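Local coordinates for protein glycerol dehydrogenase (Schizosaccharomyces pombe, PDB 1TA9) that oxidises glycerol to dihydroxyacetone with NAD(+), probably using a catalytic zinc ion, and takes part in the assimilation of glycerol, at residues S68-V73 / K87-K92; L280-G285 / E289-V294; K336-T341 / S360-C365. All blocks are in the same frame, centred on the assembly; numbering follows the deposited sequence.

How the interactions relate
Interaction 1 is the partly buried contact of the three. It ties strand 71-75, an edge strand of the parallel sheet within this chain, to a loop at a subunit interface. It combines one indole hydrogen bond with lysine chains. Interactions 2 and 3 are buried helix-helix contacts whose crossing atoms meet by van der Waals packing. Helix 289-307 of interaction 2 also packs against Ser68, Pro69 and Tyr72 of interaction 1. Helix 223-245 is touched from both interaction 2 and interaction 3. Interactions 1 and 2 touch the second subunit, whereas no other chain touches the segments of interaction 3. Interaction 2 lies near the probable NAD(+) site and interaction 3 near the metal ions.

Interaction 1 of 3, residues S68-V73 / K87-K92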
ATOM      1  N   SER B  68     -29.885 -21.116 -16.112  1.00 12.68           N
ATOM      2  CA  SER B  68     -30.581 -20.391 -15.056  1.00 12.88           C
ATOM      3  C   SER B  68     -32.095 -20.518 -15.073  1.00 12.67           C
ATOM      4  O   SER B  68     -32.687 -20.973 -16.053  1.00 12.30           O
ATOM      5  CB  SER B  68     -30.217 -18.902 -15.170  1.00 13.09           C
ATOM      6  OG  SER B  68     -31.076 -18.080 -14.399  1.00 14.06           O
ATOM      7  N   PRO B  69     -32.739 -20.165 -13.950  1.00 12.57           N
ATOM      8  CA  PRO B  69     -34.200 -20.234 -13.915  1.00 12.33           C
ATOM      9  C   PRO B  69     -34.587 -19.012 -14.748  1.00 12.08           C
ATOM     10  O   PRO B  69     -33.761 -18.106 -14.929  1.00 11.80           O
ATOM     11  CB  PRO B  69     -34.529 -20.018 -12.441  1.00 12.43           C
ATOM     12  CG  PRO B  69     -33.310 -20.575 -11.733  1.00 12.95           C
ATOM     13  CD  PRO B  69     -32.183 -20.048 -12.588  1.00 12.57           C
ATOM     14  N   GLN B  70     -35.812 -18.967 -15.253  1.00 11.82           N
ATOM     15  CA  GLN B  70     -36.230 -17.813 -16.038  1.00 12.09           C
ATOM     16  C   GLN B  70     -36.425 -16.576 -15.169  1.00 12.19           C
ATOM     17  O   GLN B  70     -36.161 -15.451 -15.603  1.00 11.99           O
ATOM     18  CB  GLN B  70     -37.523 -18.121 -16.779  1.00 12.26           C
ATOM     19  CG  GLN B  70     -37.379 -19.224 -17.805  1.00 12.47           C
ATOM     20  CD  GLN B  70     -38.674 -19.499 -18.527  1.00 13.05           C
ATOM     21  OE1 GLN B  70     -39.609 -20.074 -17.961  1.00 12.96           O
ATOM     22  NE2 GLN B  70     -38.746 -19.077 -19.786  1.00 12.89           N
ATOM     23  N   LYS B  71     -36.900 -16.787 -13.945  1.00 12.44           N
ATOM     24  CA  LYS B  71     -37.143 -15.682 -13.025  1.00 12.62           C
ATOM     25  C   LYS B  71     -36.859 -16.080 -11.581  1.00 12.57           C
ATOM     26  O   LYS B  71     -37.074 -17.227 -11.186  1.00 12.57           O
ATOM     27  CB  LYS B  71     -38.605 -15.224 -13.108  1.00 13.33           C
ATOM     28  CG  LYS B  71     -39.069 -14.726 -14.468  1.00 14.28           C
ATOM     29  CD  LYS B  71     -38.578 -13.321 -14.768  1.00 14.62           C
ATOM     30  CE  LYS B  71     -39.258 -12.789 -16.026  1.00 15.04           C
ATOM     31  NZ  LYS B  71     -38.717 -11.475 -16.470  1.00 15.25           N
ATOM     32  N   TYR B  72     -36.364 -15.118 -10.807  1.00 12.18           N
ATOM     33  CA  TYR B  72     -36.101 -15.305  -9.386  1.00 11.91           C
ATOM     34  C   TYR B  72     -36.748 -14.087  -8.751  1.00 11.79           C
ATOM     35  O   TYR B  72     -36.391 -12.958  -9.069  1.00 11.46           O
ATOM     36  CB  TYR B  72     -34.600 -15.335  -9.087  1.00 11.56           C
ATOM     37  CG  TYR B  72     -34.279 -15.296  -7.609  1.00 11.31           C
ATOM     38  CD1 TYR B  72     -34.135 -14.080  -6.934  1.00 11.22           C
ATOM     39  CD2 TYR B  72     -34.135 -16.473  -6.878  1.00 11.35           C
ATOM     40  CE1 TYR B  72     -33.855 -14.042  -5.567  1.00 10.82           C
ATOM     41  CE2 TYR B  72     -33.857 -16.447  -5.516  1.00 11.03           C
ATOM     42  CZ  TYR B  72     -33.716 -15.229  -4.864  1.00 11.00           C
ATOM     43  OH  TYR B  72     -33.437 -15.209  -3.513  1.00 10.49           O
ATOM     44  N   VAL B  73     -37.721 -14.322  -7.876  1.00 11.90           N
ATOM     45  CA  VAL B  73     -38.449 -13.233  -7.230  1.00 12.50           C
ATOM     46  C   VAL B  73     -38.387 -13.386  -5.721  1.00 12.67           C
ATOM     47  O   VAL B  73     -38.748 -14.432  -5.188  1.00 13.16           O
ATOM     48  CB  VAL B  73     -39.924 -13.231  -7.676  1.00 12.32           C
ATOM     49  CG1 VAL B  73     -40.678 -12.081  -7.013  1.00 12.46           C
ATOM     50  CG2 VAL B  73     -39.999 -13.126  -9.193  1.00 12.35           C
ATOM     51  N   LYS B  87     -48.792 -15.675 -13.450  1.00 19.62           N
ATOM     52  CA  LYS B  87     -49.511 -15.458 -14.706  1.00 19.76           C
ATOM     53  C   LYS B  87     -48.631 -15.590 -15.946  1.00 19.87           C
ATOM     54  O   LYS B  87     -49.138 -15.763 -17.057  1.00 20.00           O
ATOM     55  CB  LYS B  87     -50.193 -14.084 -14.703  1.00 19.96           C
ATOM     56  CG  LYS B  87     -49.252 -12.900 -14.873  1.00 20.27           C
ATOM     57  CD  LYS B  87     -50.030 -11.590 -14.863  1.00 21.00           C
ATOM     58  CE  LYS B  87     -49.123 -10.396 -15.135  1.00 21.25           C
ATOM     59  NZ  LYS B  87     -49.876  -9.107 -15.097  1.00 21.80           N
ATOM     60  N   LYS B  88     -47.316 -15.506 -15.758  1.00 19.71           N
ATOM     61  CA  LYS B  88     -46.385 -15.627 -16.875  1.00 19.51           C
ATOM     62  C   LYS B  88     -46.382 -17.044 -17.441  1.00 19.41           C
ATOM     63  O   LYS B  88     -46.033 -17.254 -18.604  1.00 19.56           O
ATOM     64  CB  LYS B  88     -44.967 -15.250 -16.433  1.00 19.59           C
ATOM     65  CG  LYS B  88     -44.794 -13.786 -16.037  1.00 19.71           C
ATOM     66  CD  LYS B  88     -43.404 -13.532 -15.460  1.00 20.00           C
ATOM     67  CE  LYS B  88     -43.215 -12.068 -15.096  1.00 20.07           C
ATOM     68  NZ  LYS B  88     -43.148 -11.198 -16.305  1.00 20.12           N
ATOM     69  N   TRP B  89     -46.771 -18.015 -16.618  1.00 19.20           N
ATOM     70  CA  TRP B  89     -46.800 -19.413 -17.045  1.00 18.97           C
ATOM     71  C   TRP B  89     -48.192 -20.031 -17.035  1.00 19.30           C
ATOM     72  O   TRP B  89     -48.463 -20.969 -17.788  1.00 19.31           O
ATOM     73  CB  TRP B  89     -45.887 -20.257 -16.155  1.00 18.32           C
ATOM     74  CG  TRP B  89     -44.447 -19.895 -16.270  1.00 17.73           C
ATOM     75  CD1 TRP B  89     -43.558 -20.339 -17.206  1.00 17.66           C
ATOM     76  CD2 TRP B  89     -43.740 -18.960 -15.452  1.00 17.38           C
ATOM     77  NE1 TRP B  89     -42.334 -19.733 -17.021  1.00 17.44           N
ATOM     78  CE2 TRP B  89     -42.421 -18.882 -15.950  1.00 17.27           C
ATOM     79  CE3 TRP B  89     -44.093 -18.178 -14.345  1.00 17.41           C
ATOM     80  CZ2 TRP B  89     -41.452 -18.051 -15.379  1.00 17.12           C
ATOM     81  CZ3 TRP B  89     -43.128 -17.350 -13.776  1.00 17.33           C
ATOM     82  CH2 TRP B  89     -41.823 -17.295 -14.297  1.00 17.30           C
ATOM     83  N   ALA B  90     -49.071 -19.517 -16.181  1.00 19.52           N
ATOM     84  CA  ALA B  90     -50.421 -20.059 -16.083  1.00 19.86           C
ATOM     85  C   ALA B  90     -51.443 -19.033 -15.610  1.00 20.16           C
ATOM     86  O   ALA B  90     -51.215 -18.328 -14.626  1.00 20.06           O
ATOM     87  CB  ALA B  90     -50.422 -21.252 -15.142  1.00 19.72           C
ATOM     88  N   THR B  91     -52.569 -18.956 -16.314  1.00 20.50           N
ATOM     89  CA  THR B  91     -53.635 -18.030 -15.947  1.00 21.01           C
ATOM     90  C   THR B  91     -54.946 -18.773 -15.708  1.00 21.22           C
ATOM     91  O   THR B  91     -55.930 -18.169 -15.281  1.00 21.40           O
ATOM     92  CB  THR B  91     -53.889 -16.971 -17.047  1.00 21.13           C
ATOM     93  OG1 THR B  91     -54.308 -17.619 -18.253  1.00 21.49           O
ATOM     94  CG2 THR B  91     -52.631 -16.168 -17.324  1.00 21.54           C
ATOM     95  N   LYS B  92     -54.958 -20.080 -15.968  1.00 21.23           N
ATOM     96  CA  LYS B  92     -56.177 -20.871 -15.806  1.00 21.43           C
ATOM     97  C   LYS B  92     -56.144 -21.943 -14.721  1.00 21.52           C
ATOM     98  O   LYS B  92     -57.060 -22.027 -13.902  1.00 21.47           O
ATOM     99  CB  LYS B  92     -56.555 -21.515 -17.145  1.00 21.58           C
TER
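Gln70 and Trp89 form a polar contact, and Lys71 adds an apolar one, between the entry to strand 71-75 and the loop ahead of strand 93-98. Trp89 NE1 donates to Gln70 OE1 at 2.9 Å. The N-H...O angle is 157°, and OE1 lies at the indole edge, close to the ring plane. The donor is tilted 33° from the carbonyl plane of the amide. Gln70 OE1 also accepts from Asn209 ND2, so two donors grip this oxygen. Lys71 CG meets the same ring edge further along, 3.8 Å from Trp89 CH2. Lys88 CB covers one face of the indole near its rim. Within this chain, strand 71-75 edges the parallel sheet in the NAD(+)-binding half of this iron-containing alcohol dehydrogenase. Lys71 bends at CB-CG (chi2 -77°), and its chain crosses that of Lys88 at about a right angle. Lys71 CE and Lys88 CE are 4.1 Å apart. Lys71 NZ and Lys88 NZ are 4.4 Å apart, a like-charge approach. Each has a partner on the second subunit: Lys71 NZ bonds Thr67 OG1, and Lys88 NZ bonds the carbonyl oxygen of Pro205. Residues 71-73 also pair antiparallel with a strand of that subunit, which carries the sheet across the interface.

Interaction 2 of 3, residues L280-G285 / E289-V294; sequences LSNTRG and EAFENV
Across these two segments the CA atoms of Ser281 and Phe291 are the nearest pair, 6.2 Å apart. Helix 258-284 ends here and helix 289-307 begins after a few loop residues. Ser281 CB and Phe291 CB touch at 3.9 Å, so the backbones approach through small groups. The hydroxyl of Ser281 takes no part in this touch. It is hydrogen-bonded to the carbonyl oxygen of Ser277 and to Thr288 OG1, which also bonds Phe291 N and so links the end of one helix to the first turn of the next. Phe291 holds its ring carbon CG anti to the backbone N (chi1 171°), which carries the ring toward Asn282. There the ring atom CE1 of Phe291 lies 3.9 Å from Asn282 CB and equally near Asn282 CG. The amide and ring planes are 62° apart. The amide nitrogen of Asn282 bonds the carbonyl oxygen of Ala221, which helps set the rotation of the amide. Leu226, Ile218 and Val219 also pack on Phe291. Gly285 has positive phi (74°) where helix 258-284 ends. The contact joins two consecutive helices linked by a short loop, the first closed by a Schellman motif, in the helical part of the dehydrogenase fold, with the side chain of Phe291 about 6 Å from that of Ala179 in the probable NAD(+) site.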
ATOM      1  N   LEU B 280     -28.339 -12.026  12.996  1.00  9.48           N
ATOM      2  CA  LEU B 280     -28.902 -11.236  14.088  1.00 10.01           C
ATOM      3  C   LEU B 280     -30.315 -10.777  13.719  1.00 10.13           C
ATOM      4  O   LEU B 280     -31.230 -10.828  14.544  1.00 10.00           O
ATOM      5  CB  LEU B 280     -28.005 -10.025  14.385  1.00 10.31           C
ATOM      6  CG  LEU B 280     -26.638 -10.376  14.988  1.00 10.44           C
ATOM      7  CD1 LEU B 280     -25.715  -9.171  14.951  1.00 10.46           C
ATOM      8  CD2 LEU B 280     -26.827 -10.857  16.423  1.00 10.72           C
ATOM      9  N   SER B 281     -30.495 -10.341  12.475  1.00 10.08           N
ATOM     10  CA  SER B 281     -31.802  -9.891  12.002  1.00 10.14           C
ATOM     11  C   SER B 281     -32.849 -11.006  12.105  1.00 10.57           C
ATOM     12  O   SER B 281     -33.938 -10.801  12.652  1.00 10.56           O
ATOM     13  CB  SER B 281     -31.704  -9.406  10.547  1.00 10.14           C
ATOM     14  OG  SER B 281     -30.953  -8.203  10.456  1.00  9.56           O
ATOM     15  N   ASN B 282     -32.511 -12.182  11.576  1.00 10.80           N
ATOM     16  CA  ASN B 282     -33.404 -13.350  11.600  1.00 11.17           C
ATOM     17  C   ASN B 282     -33.764 -13.666  13.056  1.00 11.65           C
ATOM     18  O   ASN B 282     -34.935 -13.881  13.393  1.00 11.72           O
ATOM     19  CB  ASN B 282     -32.678 -14.544  10.952  1.00 11.26           C
ATOM     20  CG  ASN B 282     -33.592 -15.732  10.660  1.00 11.57           C
ATOM     21  OD1 ASN B 282     -33.158 -16.703  10.031  1.00 11.30           O
ATOM     22  ND2 ASN B 282     -34.847 -15.667  11.105  1.00 11.45           N
ATOM     23  N   THR B 283     -32.755 -13.693  13.919  1.00 11.92           N
ATOM     24  CA  THR B 283     -32.972 -13.979  15.335  1.00 12.72           C
ATOM     25  C   THR B 283     -33.950 -12.979  15.963  1.00 13.09           C
ATOM     26  O   THR B 283     -34.827 -13.360  16.740  1.00 13.04           O
ATOM     27  CB  THR B 283     -31.638 -13.940  16.123  1.00 12.94           C
ATOM     28  OG1 THR B 283     -30.742 -14.928  15.598  1.00 13.37           O
ATOM     29  CG2 THR B 283     -31.874 -14.237  17.592  1.00 13.76           C
ATOM     30  N   ARG B 284     -33.803 -11.703  15.617  1.00 13.39           N
ATOM     31  CA  ARG B 284     -34.666 -10.650  16.157  1.00 13.94           C
ATOM     32  C   ARG B 284     -35.994 -10.578  15.401  1.00 14.18           C
ATOM     33  O   ARG B 284     -36.891  -9.825  15.775  1.00 14.59           O
ATOM     34  CB  ARG B 284     -33.939  -9.296  16.084  1.00 14.08           C
ATOM     35  CG  ARG B 284     -34.610  -8.138  16.828  1.00 14.40           C
ATOM     36  CD  ARG B 284     -34.705  -8.433  18.323  1.00 14.66           C
ATOM     37  NE  ARG B 284     -35.253  -7.316  19.090  1.00 14.80           N
ATOM     38  CZ  ARG B 284     -34.521  -6.352  19.643  1.00 15.23           C
ATOM     39  NH1 ARG B 284     -33.197  -6.359  19.521  1.00 14.81           N
ATOM     40  NH2 ARG B 284     -35.115  -5.382  20.334  1.00 15.05           N
ATOM     41  N   GLY B 285     -36.113 -11.361  14.332  1.00 14.06           N
ATOM     42  CA  GLY B 285     -37.339 -11.372  13.553  1.00 13.82           C
ATOM     43  C   GLY B 285     -37.567 -10.148  12.683  1.00 13.61           C
ATOM     44  O   GLY B 285     -38.709  -9.834  12.344  1.00 13.71           O
ATOM     45  N   GLU B 289     -32.452  -5.177   5.047  1.00 11.55           N
ATOM     46  CA  GLU B 289     -31.914  -5.390   3.708  1.00 11.57           C
ATOM     47  C   GLU B 289     -30.747  -6.373   3.826  1.00 11.10           C
ATOM     48  O   GLU B 289     -30.512  -7.189   2.933  1.00 10.93           O
ATOM     49  CB  GLU B 289     -31.445  -4.069   3.082  1.00 12.11           C
ATOM     50  CG  GLU B 289     -31.007  -4.209   1.619  1.00 12.92           C
ATOM     51  CD  GLU B 289     -30.780  -2.873   0.928  1.00 13.50           C
ATOM     52  OE1 GLU B 289     -30.306  -2.875  -0.230  1.00 13.93           O
ATOM     53  OE2 GLU B 289     -31.080  -1.823   1.534  1.00 13.65           O
ATOM     54  N   ALA B 290     -30.032  -6.308   4.943  1.00 10.59           N
ATOM     55  CA  ALA B 290     -28.909  -7.210   5.173  1.00 10.40           C
ATOM     56  C   ALA B 290     -29.415  -8.654   5.146  1.00 10.27           C
ATOM     57  O   ALA B 290     -28.804  -9.527   4.523  1.00  9.98           O
ATOM     58  CB  ALA B 290     -28.255  -6.899   6.521  1.00 10.20           C
ATOM     59  N   PHE B 291     -30.533  -8.897   5.825  1.00 10.19           N
ATOM     60  CA  PHE B 291     -31.143 -10.226   5.861  1.00 10.40           C
ATOM     61  C   PHE B 291     -31.532 -10.620   4.439  1.00 10.57           C
ATOM     62  O   PHE B 291     -31.244 -11.727   3.986  1.00 10.35           O
ATOM     63  CB  PHE B 291     -32.400 -10.214   6.746  1.00 10.73           C
ATOM     64  CG  PHE B 291     -33.216 -11.485   6.667  1.00 11.15           C
ATOM     65  CD1 PHE B 291     -32.773 -12.654   7.278  1.00 11.31           C
ATOM     66  CD2 PHE B 291     -34.430 -11.507   5.982  1.00 11.19           C
ATOM     67  CE1 PHE B 291     -33.525 -13.831   7.210  1.00 11.31           C
ATOM     68  CE2 PHE B 291     -35.190 -12.676   5.907  1.00 11.34           C
ATOM     69  CZ  PHE B 291     -34.734 -13.841   6.523  1.00 11.70           C
ATOM     70  N   GLU B 292     -32.193  -9.708   3.733  1.00 10.67           N
ATOM     71  CA  GLU B 292     -32.605  -9.980   2.360  1.00 10.98           C
ATOM     72  C   GLU B 292     -31.399 -10.279   1.466  1.00 10.48           C
ATOM     73  O   GLU B 292     -31.489 -11.092   0.544  1.00 10.47           O
ATOM     74  CB  GLU B 292     -33.387  -8.787   1.793  1.00 12.29           C
ATOM     75  CG  GLU B 292     -34.691  -8.486   2.530  1.00 14.31           C
ATOM     76  CD  GLU B 292     -35.929  -8.948   1.773  1.00 15.55           C
ATOM     77  OE1 GLU B 292     -37.038  -8.862   2.339  1.00 16.26           O
ATOM     78  OE2 GLU B 292     -35.803  -9.388   0.608  1.00 16.75           O
ATOM     79  N   ASN B 293     -30.271  -9.622   1.728  1.00  9.89           N
ATOM     80  CA  ASN B 293     -29.075  -9.855   0.921  1.00  9.49           C
ATOM     81  C   ASN B 293     -28.596 -11.294   1.052  1.00  9.25           C
ATOM     82  O   ASN B 293     -28.198 -11.927   0.068  1.00  8.58           O
ATOM     83  CB  ASN B 293     -27.933  -8.923   1.339  1.00  9.34           C
ATOM     84  CG  ASN B 293     -28.187  -7.481   0.967  1.00  9.23           C
ATOM     85  OD1 ASN B 293     -28.991  -7.182   0.079  1.00  9.23           O
ATOM     86  ND2 ASN B 293     -27.482  -6.572   1.632  1.00  9.19           N
ATOM     87  N   VAL B 294     -28.630 -11.806   2.277  1.00  9.02           N
ATOM     88  CA  VAL B 294     -28.186 -13.169   2.529  1.00  9.20           C
ATOM     89  C   VAL B 294     -29.188 -14.184   1.985  1.00  9.12           C
ATOM     90  O   VAL B 294     -28.807 -15.286   1.586  1.00  9.50           O
ATOM     91  CB  VAL B 294     -27.928 -13.389   4.037  1.00  8.96           C
ATOM     92  CG1 VAL B 294     -27.561 -14.845   4.310  1.00  8.93           C
ATOM     93  CG2 VAL B 294     -26.792 -12.473   4.483  1.00  9.11           C
TER

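Interaction 3 of 3, residues K336-T341 / S360-C365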
ATOM      1  N   LYS B 336     -23.374 -29.828   7.622  1.00 13.31           N
ATOM      2  CA  LYS B 336     -22.431 -30.837   7.163  1.00 13.46           C
ATOM      3  C   LYS B 336     -21.535 -30.262   6.065  1.00 13.33           C
ATOM      4  O   LYS B 336     -20.330 -30.504   6.052  1.00 13.41           O
ATOM      5  CB  LYS B 336     -23.186 -32.069   6.643  1.00 14.04           C
ATOM      6  CG  LYS B 336     -23.854 -32.889   7.748  1.00 14.64           C
ATOM      7  CD  LYS B 336     -24.656 -34.067   7.194  1.00 15.70           C
ATOM      8  CE  LYS B 336     -25.878 -33.603   6.414  1.00 16.20           C
ATOM      9  NZ  LYS B 336     -26.718 -34.748   5.949  1.00 17.19           N
ATOM     10  N   VAL B 337     -22.122 -29.491   5.153  1.00 13.03           N
ATOM     11  CA  VAL B 337     -21.355 -28.901   4.057  1.00 13.01           C
ATOM     12  C   VAL B 337     -20.261 -27.962   4.558  1.00 12.65           C
ATOM     13  O   VAL B 337     -19.163 -27.921   3.999  1.00 12.70           O
ATOM     14  CB  VAL B 337     -22.271 -28.124   3.078  1.00 12.89           C
ATOM     15  CG1 VAL B 337     -21.421 -27.285   2.121  1.00 13.06           C
ATOM     16  CG2 VAL B 337     -23.118 -29.100   2.277  1.00 13.15           C
ATOM     17  N   ALA B 338     -20.565 -27.200   5.601  1.00 12.38           N
ATOM     18  CA  ALA B 338     -19.585 -26.278   6.160  1.00 12.12           C
ATOM     19  C   ALA B 338     -18.363 -27.065   6.633  1.00 11.91           C
ATOM     20  O   ALA B 338     -17.226 -26.700   6.323  1.00 11.65           O
ATOM     21  CB  ALA B 338     -20.196 -25.498   7.313  1.00 12.16           C
ATOM     22  N   TYR B 339     -18.587 -28.143   7.379  1.00 11.20           N
ATOM     23  CA  TYR B 339     -17.466 -28.949   7.852  1.00 11.02           C
ATOM     24  C   TYR B 339     -16.731 -29.516   6.637  1.00 10.93           C
ATOM     25  O   TYR B 339     -15.502 -29.521   6.591  1.00 10.90           O
ATOM     26  CB  TYR B 339     -17.946 -30.100   8.743  1.00 10.70           C
ATOM     27  CG  TYR B 339     -16.822 -30.764   9.514  1.00 10.69           C
ATOM     28  CD1 TYR B 339     -16.450 -30.304  10.777  1.00 10.40           C
ATOM     29  CD2 TYR B 339     -16.091 -31.817   8.956  1.00 10.55           C
ATOM     30  CE1 TYR B 339     -15.378 -30.877  11.472  1.00 10.44           C
ATOM     31  CE2 TYR B 339     -15.013 -32.392   9.640  1.00 10.42           C
ATOM     32  CZ  TYR B 339     -14.665 -31.918  10.895  1.00 10.54           C
ATOM     33  OH  TYR B 339     -13.595 -32.476  11.565  1.00 10.52           O
ATOM     34  N   GLY B 340     -17.497 -29.985   5.655  1.00 10.77           N
ATOM     35  CA  GLY B 340     -16.911 -30.540   4.447  1.00 10.71           C
ATOM     36  C   GLY B 340     -16.067 -29.531   3.687  1.00 10.51           C
ATOM     37  O   GLY B 340     -15.097 -29.899   3.022  1.00 10.38           O
ATOM     38  N   THR B 341     -16.438 -28.258   3.780  1.00 10.35           N
ATOM     39  CA  THR B 341     -15.694 -27.203   3.107  1.00 10.33           C
ATOM     40  C   THR B 341     -14.335 -27.040   3.791  1.00 10.36           C
ATOM     41  O   THR B 341     -13.322 -26.832   3.127  1.00 10.13           O
ATOM     42  CB  THR B 341     -16.479 -25.871   3.133  1.00 10.56           C
ATOM     43  OG1 THR B 341     -17.729 -26.050   2.450  1.00 10.08           O
ATOM     44  CG2 THR B 341     -15.692 -24.759   2.434  1.00 10.35           C
ATOM     45  N   SER B 360     -12.966 -19.470  11.577  1.00 10.62           N
ATOM     46  CA  SER B 360     -13.416 -18.446  12.519  1.00 11.05           C
ATOM     47  C   SER B 360     -14.734 -17.833  12.053  1.00 11.01           C
ATOM     48  O   SER B 360     -15.617 -17.550  12.868  1.00 10.80           O
ATOM     49  CB  SER B 360     -12.357 -17.347  12.682  1.00 11.34           C
ATOM     50  OG  SER B 360     -12.014 -16.775  11.437  1.00 12.49           O
ATOM     51  N   PHE B 361     -14.860 -17.627  10.745  1.00 10.92           N
ATOM     52  CA  PHE B 361     -16.081 -17.069  10.176  1.00 10.87           C
ATOM     53  C   PHE B 361     -17.241 -18.027  10.431  1.00 10.59           C
ATOM     54  O   PHE B 361     -18.328 -17.607  10.835  1.00 10.27           O
ATOM     55  CB  PHE B 361     -15.935 -16.861   8.664  1.00 11.52           C
ATOM     56  CG  PHE B 361     -17.126 -16.179   8.033  1.00 12.27           C
ATOM     57  CD1 PHE B 361     -17.297 -14.803   8.149  1.00 12.50           C
ATOM     58  CD2 PHE B 361     -18.092 -16.918   7.353  1.00 12.47           C
ATOM     59  CE1 PHE B 361     -18.419 -14.169   7.595  1.00 12.78           C
ATOM     60  CE2 PHE B 361     -19.214 -16.295   6.798  1.00 12.62           C
ATOM     61  CZ  PHE B 361     -19.376 -14.918   6.921  1.00 12.37           C
ATOM     62  N   MET B 362     -17.013 -19.313  10.178  1.00 10.08           N
ATOM     63  CA  MET B 362     -18.046 -20.317  10.398  1.00 10.04           C
ATOM     64  C   MET B 362     -18.450 -20.344  11.868  1.00 10.09           C
ATOM     65  O   MET B 362     -19.636 -20.437  12.196  1.00  9.65           O
ATOM     66  CB  MET B 362     -17.558 -21.702   9.966  1.00  9.83           C
ATOM     67  CG  MET B 362     -17.411 -21.866   8.458  1.00  9.93           C
ATOM     68  SD  MET B 362     -16.791 -23.506   8.020  1.00 10.43           S
ATOM     69  CE  MET B 362     -16.833 -23.423   6.195  1.00 10.31           C
ATOM     70  N   ALA B 363     -17.460 -20.255  12.752  1.00 10.14           N
ATOM     71  CA  ALA B 363     -17.726 -20.259  14.184  1.00 10.76           C
ATOM     72  C   ALA B 363     -18.597 -19.067  14.578  1.00 11.23           C
ATOM     73  O   ALA B 363     -19.512 -19.206  15.382  1.00 10.96           O
ATOM     74  CB  ALA B 363     -16.416 -20.231  14.960  1.00 10.71           C
ATOM     75  N   LYS B 364     -18.313 -17.893  14.016  1.00 11.76           N
ATOM     76  CA  LYS B 364     -19.098 -16.701  14.340  1.00 12.50           C
ATOM     77  C   LYS B 364     -20.547 -16.850  13.886  1.00 12.25           C
ATOM     78  O   LYS B 364     -21.453 -16.265  14.480  1.00 12.05           O
ATOM     79  CB  LYS B 364     -18.478 -15.458  13.692  1.00 13.60           C
ATOM     80  CG  LYS B 364     -17.054 -15.182  14.154  1.00 15.53           C
ATOM     81  CD  LYS B 364     -16.461 -13.953  13.471  1.00 16.93           C
ATOM     82  CE  LYS B 364     -15.023 -13.733  13.923  1.00 18.00           C
ATOM     83  NZ  LYS B 364     -14.419 -12.516  13.301  1.00 19.09           N
ATOM     84  N   CYS B 365     -20.759 -17.632  12.832  1.00 12.00           N
ATOM     85  CA  CYS B 365     -22.092 -17.870  12.290  1.00 12.03           C
ATOM     86  C   CYS B 365     -22.801 -19.010  13.013  1.00 12.06           C
ATOM     87  O   CYS B 365     -23.940 -19.341  12.689  1.00 11.92           O
ATOM     88  CB  CYS B 365     -22.008 -18.199  10.794  1.00 12.18           C
ATOM     89  SG  CYS B 365     -21.501 -16.813   9.752  1.00 12.87           S
TER
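Met362 reaches from helix 352-364 onto the flank of helix 333-347, where Ala338 and Thr341 receive it. Its chi1 of -70° turns CG away from the carbonyl carbon. Beyond CG the chain is fully extended, with chi2 178° and chi3 176°, and this carries CE across to helix 333-347. Met362 SD rests on Ala338 CB at 4.0 Å. Met362 CE goes further and sits 3.3 Å from Ala338 O, a close approach of a methyl to a main-chain oxygen. Met362 CE also meets Thr341 CB at 3.9 Å and lies near Thr341 CG2, so it touches the carbon side of the threonine. The hydroxyl is turned back into its own helix. Thr341 OG1 donates to Val337 O at 2.8 Å, from above the carbonyl plane, and Thr341 N reaches that oxygen from the opposite face. The hydroxyl bond fixes the rotation of the Thr341 side chain. Ile369 also packs on Met362, and Leu367 on Ala338. The contact is helix packing beside the metal site of an iron-containing alcohol dehydrogenase, with the side chain of Thr341 about 6 Å from that of the zinc ligand His315.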